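Local coordinates for peptidoglycan synthetase penicillin-binding protein 3 (Bifidobacterium adolescentis, PDB 4YE5) that probably binds penicillin through a transpeptidase domain and, as in related penicillin-binding proteins, is thought to cross-link peptidoglycan, at residues H239-V250 with P515-P526; F362-Q370 with Y404-A414. One frame throughout, in Å; residues are numbered along the deposited sequence.

Interaction 1 of 2, residues H239-V250 with P515-P526. With GOL (glycerol), chain C.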
# COMPACT_ATOMS: atom_id res chain seq x y z
N HIS A 239 6.45 -17.31 -17.55
CA HIS A 239 7.80 -17.23 -16.99
C HIS A 239 8.45 -15.84 -16.97
O HIS A 239 9.67 -15.72 -17.09
CB HIS A 239 8.72 -18.24 -17.70
CG HIS A 239 8.14 -19.61 -17.77
ND1 HIS A 239 8.05 -20.43 -16.66
CD2 HIS A 239 7.61 -20.31 -18.80
CE1 HIS A 239 7.49 -21.58 -17.01
NE2 HIS A 239 7.21 -21.52 -18.30
N SER A 240 7.63 -14.80 -16.82
CA SER A 240 8.13 -13.44 -16.68
C SER A 240 9.11 -13.35 -15.54
O SER A 240 8.99 -14.09 -14.56
CB SER A 240 6.96 -12.49 -16.41
OG SER A 240 5.97 -12.64 -17.40
N ALA A 241 10.10 -12.46 -15.64
CA ALA A 241 11.01 -12.26 -14.52
C ALA A 241 10.22 -11.78 -13.29
O ALA A 241 10.53 -12.12 -12.16
CB ALA A 241 12.09 -11.25 -14.87
N TRP A 242 9.18 -11.00 -13.54
CA TRP A 242 8.28 -10.55 -12.48
C TRP A 242 7.04 -9.98 -13.12
O TRP A 242 7.04 -9.70 -14.32
CB TRP A 242 8.92 -9.53 -11.50
CG TRP A 242 9.60 -8.28 -12.10
CD1 TRP A 242 10.95 -8.01 -12.10
CD2 TRP A 242 8.97 -7.12 -12.71
NE1 TRP A 242 11.19 -6.79 -12.69
CE2 TRP A 242 10.01 -6.22 -13.06
CE3 TRP A 242 7.65 -6.77 -13.01
CZ2 TRP A 242 9.76 -5.00 -13.70
CZ3 TRP A 242 7.40 -5.54 -13.64
CH2 TRP A 242 8.46 -4.68 -13.99
N GLY A 243 5.98 -9.83 -12.33
CA GLY A 243 4.76 -9.21 -12.81
C GLY A 243 4.17 -8.39 -11.68
O GLY A 243 4.32 -8.75 -10.51
N ILE A 244 3.53 -7.27 -12.03
CA ILE A 244 2.81 -6.48 -11.03
C ILE A 244 1.45 -6.11 -11.62
O ILE A 244 1.30 -6.07 -12.83
CB ILE A 244 3.60 -5.20 -10.62
CG1 ILE A 244 3.63 -4.19 -11.75
CG2 ILE A 244 5.04 -5.52 -10.17
CD1 ILE A 244 4.75 -3.11 -11.59
N ALA A 245 0.46 -5.87 -10.77
CA ALA A 245 -0.89 -5.59 -11.24
C ALA A 245 -1.57 -4.70 -10.24
O ALA A 245 -1.28 -4.77 -9.03
CB ALA A 245 -1.70 -6.88 -11.37
N MSE A 246 -2.49 -3.88 -10.73
CA MSE A 246 -3.22 -2.95 -9.87
C MSE A 246 -4.66 -2.87 -10.33
O MSE A 246 -4.92 -2.88 -11.54
CB MSE A 246 -2.58 -1.56 -9.96
CG MSE A 246 -3.29 -0.53 -9.14
SE MSE A 246 -2.25 1.09 -9.27
CE MSE A 246 -3.18 2.12 -7.97
N VAL A 247 -5.59 -2.78 -9.38
CA VAL A 247 -6.99 -2.56 -9.72
C VAL A 247 -7.46 -1.30 -9.00
O VAL A 247 -7.34 -1.20 -7.78
CB VAL A 247 -7.89 -3.76 -9.28
CG1 VAL A 247 -9.37 -3.42 -9.56
CG2 VAL A 247 -7.48 -5.05 -9.98
N GLN A 248 -8.00 -0.34 -9.75
CA GLN A 248 -8.48 0.91 -9.17
C GLN A 248 -9.96 1.15 -9.48
O GLN A 248 -10.41 0.91 -10.60
CB GLN A 248 -7.63 2.08 -9.72
CG GLN A 248 -8.08 3.47 -9.24
CD GLN A 248 -7.06 4.53 -9.54
OE1 GLN A 248 -5.86 4.30 -9.42
NE2 GLN A 248 -7.52 5.71 -9.94
N ASP A 249 -10.72 1.59 -8.48
CA ASP A 249 -12.12 1.99 -8.68
C ASP A 249 -12.19 3.35 -9.38
O ASP A 249 -11.71 4.35 -8.85
CB ASP A 249 -12.85 2.13 -7.34
CG ASP A 249 -14.30 2.58 -7.52
OD1 ASP A 249 -15.12 1.75 -7.96
OD2 ASP A 249 -14.60 3.76 -7.25
N VAL A 250 -12.82 3.38 -10.55
CA VAL A 250 -12.83 4.57 -11.39
C VAL A 250 -13.37 5.81 -10.70
O VAL A 250 -12.75 6.87 -10.72
CB VAL A 250 -13.62 4.33 -12.70
CG1 VAL A 250 -13.90 5.65 -13.43
CG2 VAL A 250 -12.84 3.39 -13.60
N PRO A 515 -17.68 2.89 -17.16
CA PRO A 515 -16.41 2.44 -16.58
C PRO A 515 -16.51 2.22 -15.08
O PRO A 515 -17.02 3.06 -14.35
CB PRO A 515 -15.47 3.61 -16.88
CG PRO A 515 -15.98 4.13 -18.20
CD PRO A 515 -17.50 4.10 -17.99
N ARG A 516 -15.99 1.09 -14.62
CA ARG A 516 -16.05 0.75 -13.21
C ARG A 516 -14.65 0.58 -12.63
O ARG A 516 -14.36 1.06 -11.53
CB ARG A 516 -16.84 -0.55 -13.06
CG ARG A 516 -16.89 -1.09 -11.66
CD ARG A 516 -17.96 -0.42 -10.84
NE ARG A 516 -18.17 -1.14 -9.59
CZ ARG A 516 -19.22 -1.92 -9.34
NH1 ARG A 516 -20.18 -2.07 -10.25
NH2 ARG A 516 -19.31 -2.52 -8.16
N PHE A 517 -13.78 -0.10 -13.36
CA PHE A 517 -12.41 -0.33 -12.91
C PHE A 517 -11.38 0.04 -13.94
O PHE A 517 -11.64 -0.02 -15.13
CB PHE A 517 -12.19 -1.81 -12.56
CG PHE A 517 -13.14 -2.34 -11.53
CD1 PHE A 517 -13.03 -1.96 -10.19
CD2 PHE A 517 -14.13 -3.23 -11.89
CE1 PHE A 517 -13.93 -2.46 -9.22
CE2 PHE A 517 -15.04 -3.73 -10.94
CZ PHE A 517 -14.94 -3.34 -9.61
N VAL A 518 -10.19 0.37 -13.45
CA VAL A 518 -9.00 0.34 -14.27
C VAL A 518 -8.07 -0.73 -13.73
O VAL A 518 -7.87 -0.85 -12.50
CB VAL A 518 -8.27 1.69 -14.28
CG1 VAL A 518 -7.01 1.61 -15.17
CG2 VAL A 518 -9.22 2.78 -14.79
N ILE A 519 -7.53 -1.51 -14.64
CA ILE A 519 -6.70 -2.65 -14.30
C ILE A 519 -5.46 -2.50 -15.11
O ILE A 519 -5.52 -2.45 -16.34
CB ILE A 519 -7.36 -3.96 -14.76
CG1 ILE A 519 -8.76 -4.14 -14.14
CG2 ILE A 519 -6.47 -5.16 -14.39
CD1 ILE A 519 -9.61 -5.15 -14.93
N THR A 520 -4.32 -2.44 -14.45
CA THR A 520 -3.07 -2.32 -15.17
C THR A 520 -2.16 -3.47 -14.81
O THR A 520 -2.05 -3.84 -13.64
CB THR A 520 -2.38 -0.99 -14.83
OG1 THR A 520 -3.25 0.10 -15.15
CG2 THR A 520 -1.08 -0.84 -15.63
N VAL A 521 -1.50 -4.05 -15.81
CA VAL A 521 -0.56 -5.14 -15.59
C VAL A 521 0.77 -4.81 -16.28
O VAL A 521 0.78 -4.29 -17.40
CB VAL A 521 -1.11 -6.48 -16.13
CG1 VAL A 521 -0.00 -7.59 -16.14
CG2 VAL A 521 -2.29 -6.94 -15.28
N VAL A 522 1.88 -5.08 -15.60
CA VAL A 522 3.22 -4.93 -16.18
C VAL A 522 4.00 -6.21 -15.94
O VAL A 522 4.11 -6.65 -14.79
CB VAL A 522 3.98 -3.74 -15.53
CG1 VAL A 522 5.31 -3.53 -16.23
CG2 VAL A 522 3.11 -2.46 -15.59
N LEU A 523 4.54 -6.81 -17.00
CA LEU A 523 5.34 -8.04 -16.90
C LEU A 523 6.70 -7.81 -17.50
O LEU A 523 6.81 -7.20 -18.56
CB LEU A 523 4.66 -9.20 -17.68
CG LEU A 523 3.18 -9.45 -17.38
CD1 LEU A 523 2.66 -10.53 -18.35
CD2 LEU A 523 2.98 -9.91 -15.93
N LYS A 524 7.74 -8.30 -16.83
CA LYS A 524 9.10 -8.19 -17.35
C LYS A 524 9.51 -9.46 -18.07
O LYS A 524 9.40 -10.55 -17.52
CB LYS A 524 10.11 -7.87 -16.24
CG LYS A 524 11.55 -7.70 -16.80
CD LYS A 524 12.53 -7.18 -15.73
CE LYS A 524 13.97 -7.19 -16.28
NZ LYS A 524 14.93 -6.38 -15.45
N ASP A 525 9.95 -9.29 -19.31
CA ASP A 525 10.40 -10.40 -20.14
C ASP A 525 9.43 -11.60 -20.20
O ASP A 525 9.85 -12.74 -19.96
CB ASP A 525 11.78 -10.86 -19.67
CG ASP A 525 12.87 -9.84 -19.98
OD1 ASP A 525 12.75 -9.12 -20.99
OD2 ASP A 525 13.86 -9.76 -19.21
N PRO A 526 8.14 -11.37 -20.52
CA PRO A 526 7.25 -12.53 -20.67
C PRO A 526 7.64 -13.41 -21.87
O PRO A 526 8.14 -12.90 -22.86
CB PRO A 526 5.88 -11.89 -20.92
CG PRO A 526 6.20 -10.57 -21.56
CD PRO A 526 7.46 -10.10 -20.86
C1 GOL C . -16.68 -2.20 -5.60
O1 GOL C . -18.00 -1.70 -5.57
C2 GOL C . -15.75 -1.02 -5.82
O2 GOL C . -16.28 -0.25 -6.90
C3 GOL C . -15.73 -0.22 -4.52
O3 GOL C . -14.84 0.88 -4.58
O HOH W 1 11.52 -14.13 -18.59
O HOH W 2 -16.18 3.21 -10.05
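Trp242 and Lys524 meet through contrasting torsions: the indole's CG sits between its own backbone N and carbonyl carbon (chi1 52°), which folds the ring across to the other strand, while Lys524 has CG opposite its backbone N (chi1 -178°) and an extended chain that takes CD obliquely past Trp242 NE1, 3.3 Å away. Lys524 CB itself sits over the indole face, a CH-pi contact 3.8 Å from the centroid of the five-membered ring of Trp242. The lysine amine goes on to Ala493 O. At the far rim of the indole, Trp242 CZ3 touches Val522 CG1 at 3.9 Å, the two side chains pointing the same way.

Strands 242-249 and 517-524 pair antiparallel, their axes 4.7 Å apart at an angle of 167°. Ile244 with Val522, Met246 with Thr520 and Gln248 with Val518 are hydrogen-bonded pairs, each N-H answered by the opposite carbonyl. Between them come the non-hydrogen-bonded pairs, such as Ala245 with Val521, whose side chains lie on the other face. There Val247 CG1 packs obliquely on the Phe517 ring, 4.0 Å from CD1.

Arg516 and Phe517 form a classic beta bulge against Ile510, and Val250 N still donates to Arg516 O (3.0 Å), from above the carbonyl plane. A glycerol, probably from the crystallisation liquor, bridges two side chains: its O2 makes a short hydrogen bond to Asp249 OD1 (2.5 Å), and Arg516 NH2 donates to its O1 (3.0 Å). Asp249 OD2 bonds Ser252 OG.

Strand 517-524 is the middle strand of the five-stranded antiparallel sheet, flanked by 242-249 and 501-510; strand 255-260 lies beyond 242-249. Helix 535-549 packs on the face of Val247, Phe517 and Val521, and helix 408-419 on that of Met246 and Gln248.

Interaction 2 of 2, residues F362-Q370 with Y404-A414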
# COMPACT_ATOMS: atom_id res chain seq x y z
N PHE A 362 0.80 18.68 -20.63
CA PHE A 362 -0.21 17.63 -20.61
C PHE A 362 0.26 16.33 -19.98
O PHE A 362 -0.49 15.70 -19.26
CB PHE A 362 -0.92 17.45 -21.95
CG PHE A 362 -2.02 18.47 -22.15
CD1 PHE A 362 -3.29 18.25 -21.62
CD2 PHE A 362 -1.77 19.67 -22.78
CE1 PHE A 362 -4.29 19.21 -21.76
CE2 PHE A 362 -2.76 20.63 -22.94
CZ PHE A 362 -4.03 20.40 -22.43
N ILE A 363 1.52 15.97 -20.20
CA ILE A 363 2.03 14.80 -19.51
C ILE A 363 2.03 15.02 -18.00
O ILE A 363 1.53 14.19 -17.23
CB ILE A 363 3.40 14.39 -20.07
CG1 ILE A 363 3.19 13.89 -21.51
CG2 ILE A 363 4.03 13.28 -19.19
CD1 ILE A 363 4.39 14.01 -22.36
N SER A 364 2.57 16.15 -17.57
CA SER A 364 2.61 16.50 -16.15
C SER A 364 1.21 16.59 -15.55
O SER A 364 0.97 16.13 -14.44
CB SER A 364 3.32 17.85 -15.98
OG SER A 364 3.59 18.09 -14.62
N LYS A 365 0.29 17.21 -16.28
CA LYS A 365 -1.10 17.36 -15.82
C LYS A 365 -1.76 16.02 -15.47
O LYS A 365 -2.63 15.96 -14.61
CB LYS A 365 -1.93 18.04 -16.90
CG LYS A 365 -2.98 19.02 -16.42
CD LYS A 365 -3.62 19.67 -17.66
CE LYS A 365 -4.52 20.85 -17.32
NZ LYS A 365 -4.94 21.55 -18.57
N PHE A 366 -1.35 14.95 -16.14
CA PHE A 366 -1.90 13.61 -15.84
C PHE A 366 -1.29 12.99 -14.58
O PHE A 366 -1.62 11.85 -14.21
CB PHE A 366 -1.71 12.66 -17.03
CG PHE A 366 -2.76 12.78 -18.09
CD1 PHE A 366 -3.90 11.99 -18.04
CD2 PHE A 366 -2.61 13.67 -19.15
CE1 PHE A 366 -4.88 12.08 -19.04
CE2 PHE A 366 -3.58 13.77 -20.14
CZ PHE A 366 -4.72 12.98 -20.09
N GLY A 367 -0.40 13.72 -13.92
CA GLY A 367 0.21 13.25 -12.68
C GLY A 367 1.60 12.63 -12.83
O GLY A 367 2.19 12.12 -11.87
N ILE A 368 2.14 12.65 -14.05
CA ILE A 368 3.45 12.03 -14.31
C ILE A 368 4.54 12.89 -13.70
O ILE A 368 4.51 14.12 -13.84
CB ILE A 368 3.70 11.89 -15.83
CG1 ILE A 368 2.59 11.06 -16.49
CG2 ILE A 368 5.06 11.29 -16.14
CD1 ILE A 368 2.14 9.85 -15.69
N GLY A 369 5.50 12.27 -13.02
CA GLY A 369 6.60 13.00 -12.41
C GLY A 369 6.26 13.57 -11.03
O GLY A 369 7.08 14.23 -10.41
N GLN A 370 5.05 13.30 -10.55
CA GLN A 370 4.63 13.80 -9.25
C GLN A 370 4.25 12.65 -8.31
O GLN A 370 3.78 11.59 -8.75
CB GLN A 370 3.44 14.73 -9.43
CG GLN A 370 3.68 15.80 -10.47
CD GLN A 370 2.39 16.41 -10.96
OE1 GLN A 370 1.67 17.05 -10.19
NE2 GLN A 370 2.08 16.19 -12.23
N TYR A 404 10.68 9.30 -20.26
CA TYR A 404 10.20 9.64 -18.92
C TYR A 404 9.71 8.34 -18.30
O TYR A 404 9.45 7.39 -19.03
CB TYR A 404 9.08 10.68 -18.95
CG TYR A 404 7.75 10.25 -19.58
CD1 TYR A 404 6.73 9.68 -18.81
CD2 TYR A 404 7.48 10.49 -20.93
CE1 TYR A 404 5.50 9.33 -19.37
CE2 TYR A 404 6.25 10.14 -21.50
CZ TYR A 404 5.27 9.56 -20.71
OH TYR A 404 4.05 9.22 -21.27
N THR A 405 9.64 8.28 -16.98
CA THR A 405 9.28 7.02 -16.34
C THR A 405 8.11 7.19 -15.38
O THR A 405 7.90 8.28 -14.84
CB THR A 405 10.42 6.47 -15.49
OG1 THR A 405 10.69 7.42 -14.44
CG2 THR A 405 11.68 6.23 -16.35
N VAL A 406 7.37 6.10 -15.16
CA VAL A 406 6.21 6.11 -14.28
C VAL A 406 6.24 4.87 -13.38
O VAL A 406 6.92 3.90 -13.70
CB VAL A 406 4.93 6.02 -15.12
CG1 VAL A 406 4.91 7.13 -16.18
CG2 VAL A 406 4.82 4.63 -15.80
N ASN A 407 5.52 4.90 -12.26
CA ASN A 407 5.22 3.65 -11.58
C ASN A 407 3.81 3.20 -11.95
O ASN A 407 3.09 3.94 -12.64
CB ASN A 407 5.43 3.72 -10.05
CG ASN A 407 4.68 4.86 -9.41
OD1 ASN A 407 3.48 5.03 -9.63
ND2 ASN A 407 5.39 5.65 -8.61
N VAL A 408 3.43 2.01 -11.52
CA VAL A 408 2.14 1.49 -11.92
C VAL A 408 0.97 2.33 -11.39
O VAL A 408 -0.07 2.43 -12.06
CB VAL A 408 1.99 -0.04 -11.57
CG1 VAL A 408 1.77 -0.26 -10.07
CG2 VAL A 408 0.83 -0.67 -12.37
N MSE A 409 1.13 2.96 -10.22
CA MSE A 409 0.05 3.77 -9.65
C MSE A 409 -0.18 5.04 -10.48
O MSE A 409 -1.32 5.46 -10.72
CB MSE A 409 0.34 4.16 -8.19
CG MSE A 409 0.44 2.98 -7.22
SE MSE A 409 2.23 2.21 -7.16
CE MSE A 409 3.20 3.58 -6.14
N GLN A 410 0.91 5.67 -10.89
CA GLN A 410 0.83 6.87 -11.71
C GLN A 410 0.22 6.57 -13.09
O GLN A 410 -0.62 7.31 -13.59
CB GLN A 410 2.22 7.46 -11.92
CG GLN A 410 2.81 8.08 -10.66
CD GLN A 410 4.25 8.50 -10.89
OE1 GLN A 410 4.99 7.78 -11.56
NE2 GLN A 410 4.64 9.66 -10.35
N LEU A 411 0.65 5.47 -13.70
CA LEU A 411 0.12 5.09 -15.00
C LEU A 411 -1.38 4.82 -14.90
O LEU A 411 -2.18 5.25 -15.73
CB LEU A 411 0.84 3.83 -15.50
CG LEU A 411 0.44 3.38 -16.91
CD1 LEU A 411 0.62 4.53 -17.86
CD2 LEU A 411 1.29 2.18 -17.33
N THR A 412 -1.77 4.13 -13.84
CA THR A 412 -3.14 3.72 -13.64
C THR A 412 -4.01 4.94 -13.36
O THR A 412 -5.11 5.04 -13.88
CB THR A 412 -3.23 2.69 -12.50
OG1 THR A 412 -2.55 1.49 -12.90
CG2 THR A 412 -4.68 2.35 -12.19
N ASN A 413 -3.51 5.88 -12.55
CA ASN A 413 -4.25 7.10 -12.30
C ASN A 413 -4.42 7.96 -13.56
O ASN A 413 -5.47 8.57 -13.76
CB ASN A 413 -3.61 7.95 -11.18
CG ASN A 413 -4.66 8.71 -10.38
OD1 ASN A 413 -5.81 8.28 -10.28
ND2 ASN A 413 -4.26 9.85 -9.80
N ALA A 414 -3.39 8.01 -14.40
CA ALA A 414 -3.47 8.78 -15.65
C ALA A 414 -4.54 8.20 -16.57
O ALA A 414 -5.36 8.92 -17.15
CB ALA A 414 -2.11 8.80 -16.37
O HOH W 3 -0.73 9.96 -12.72
O HOH W 4 5.96 9.63 -13.38
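Ile368 reaches toward segment 404-414 with both its branches, which start at CB. CG2, set opposite the backbone N, meets the Tyr404 ring obliquely, 3.5 Å from CD1. The other branch leaves through CG1 and turns again (chi2 -41°) to put CD1 3.9 Å from Val406 CG1 and, more loosely, 4.4 Å from Ala414 CB. The same tyrosine ring takes Ile363 CG2 over one face, a CH-pi contact 4.3 Å from the centroid. Nearby, Phe366 CB rests on Ala414 CB.

The type II turn from Gly367 to Gln370 is held at its end by Gln410. Gln410 NE2 donates to Gln370 O (2.7 Å), lying above that carbonyl's plane although the acceptor is in the amide's own plane; Gln410 NE2 also donates to Glu381 O. Gln410 OE1 takes the N-H of Asn407, while Asn407 OD1 takes Gln410 N (2.9 Å): a capping box that fixes the amide at the start of the helix. A water between Phe366 O and Gln410 O donates to both.

Gly367 closes helix 356-365 in a Schellman motif, and the chain then passes the first turns of helix 408-419; helix 290-299 packs against Phe366 and Ile368 through Leu292.

Overall arrangement
Both contacts are buried in the transpeptidase domain, and interaction 2 is nested in the chain loop that interaction 1 closes. Interaction 1 is regular pairing in the interior of the five-stranded sheet, held mainly by backbone bonds, with a polar, more accessible end at Asp249 and Arg516. Interaction 2 is smaller and joins helix ends and turns through apolar side chains, one glutamine amide and bridging water. Helix 408-419 links them: Thr412 OG1 probably hydrogen-bonds Thr520 OG1, Asn413 OD1 probably accepts from Gln248 NE2, and selenomethionine Met246 packs on Met409. The helix therefore lies between the sheet and segment 362-370.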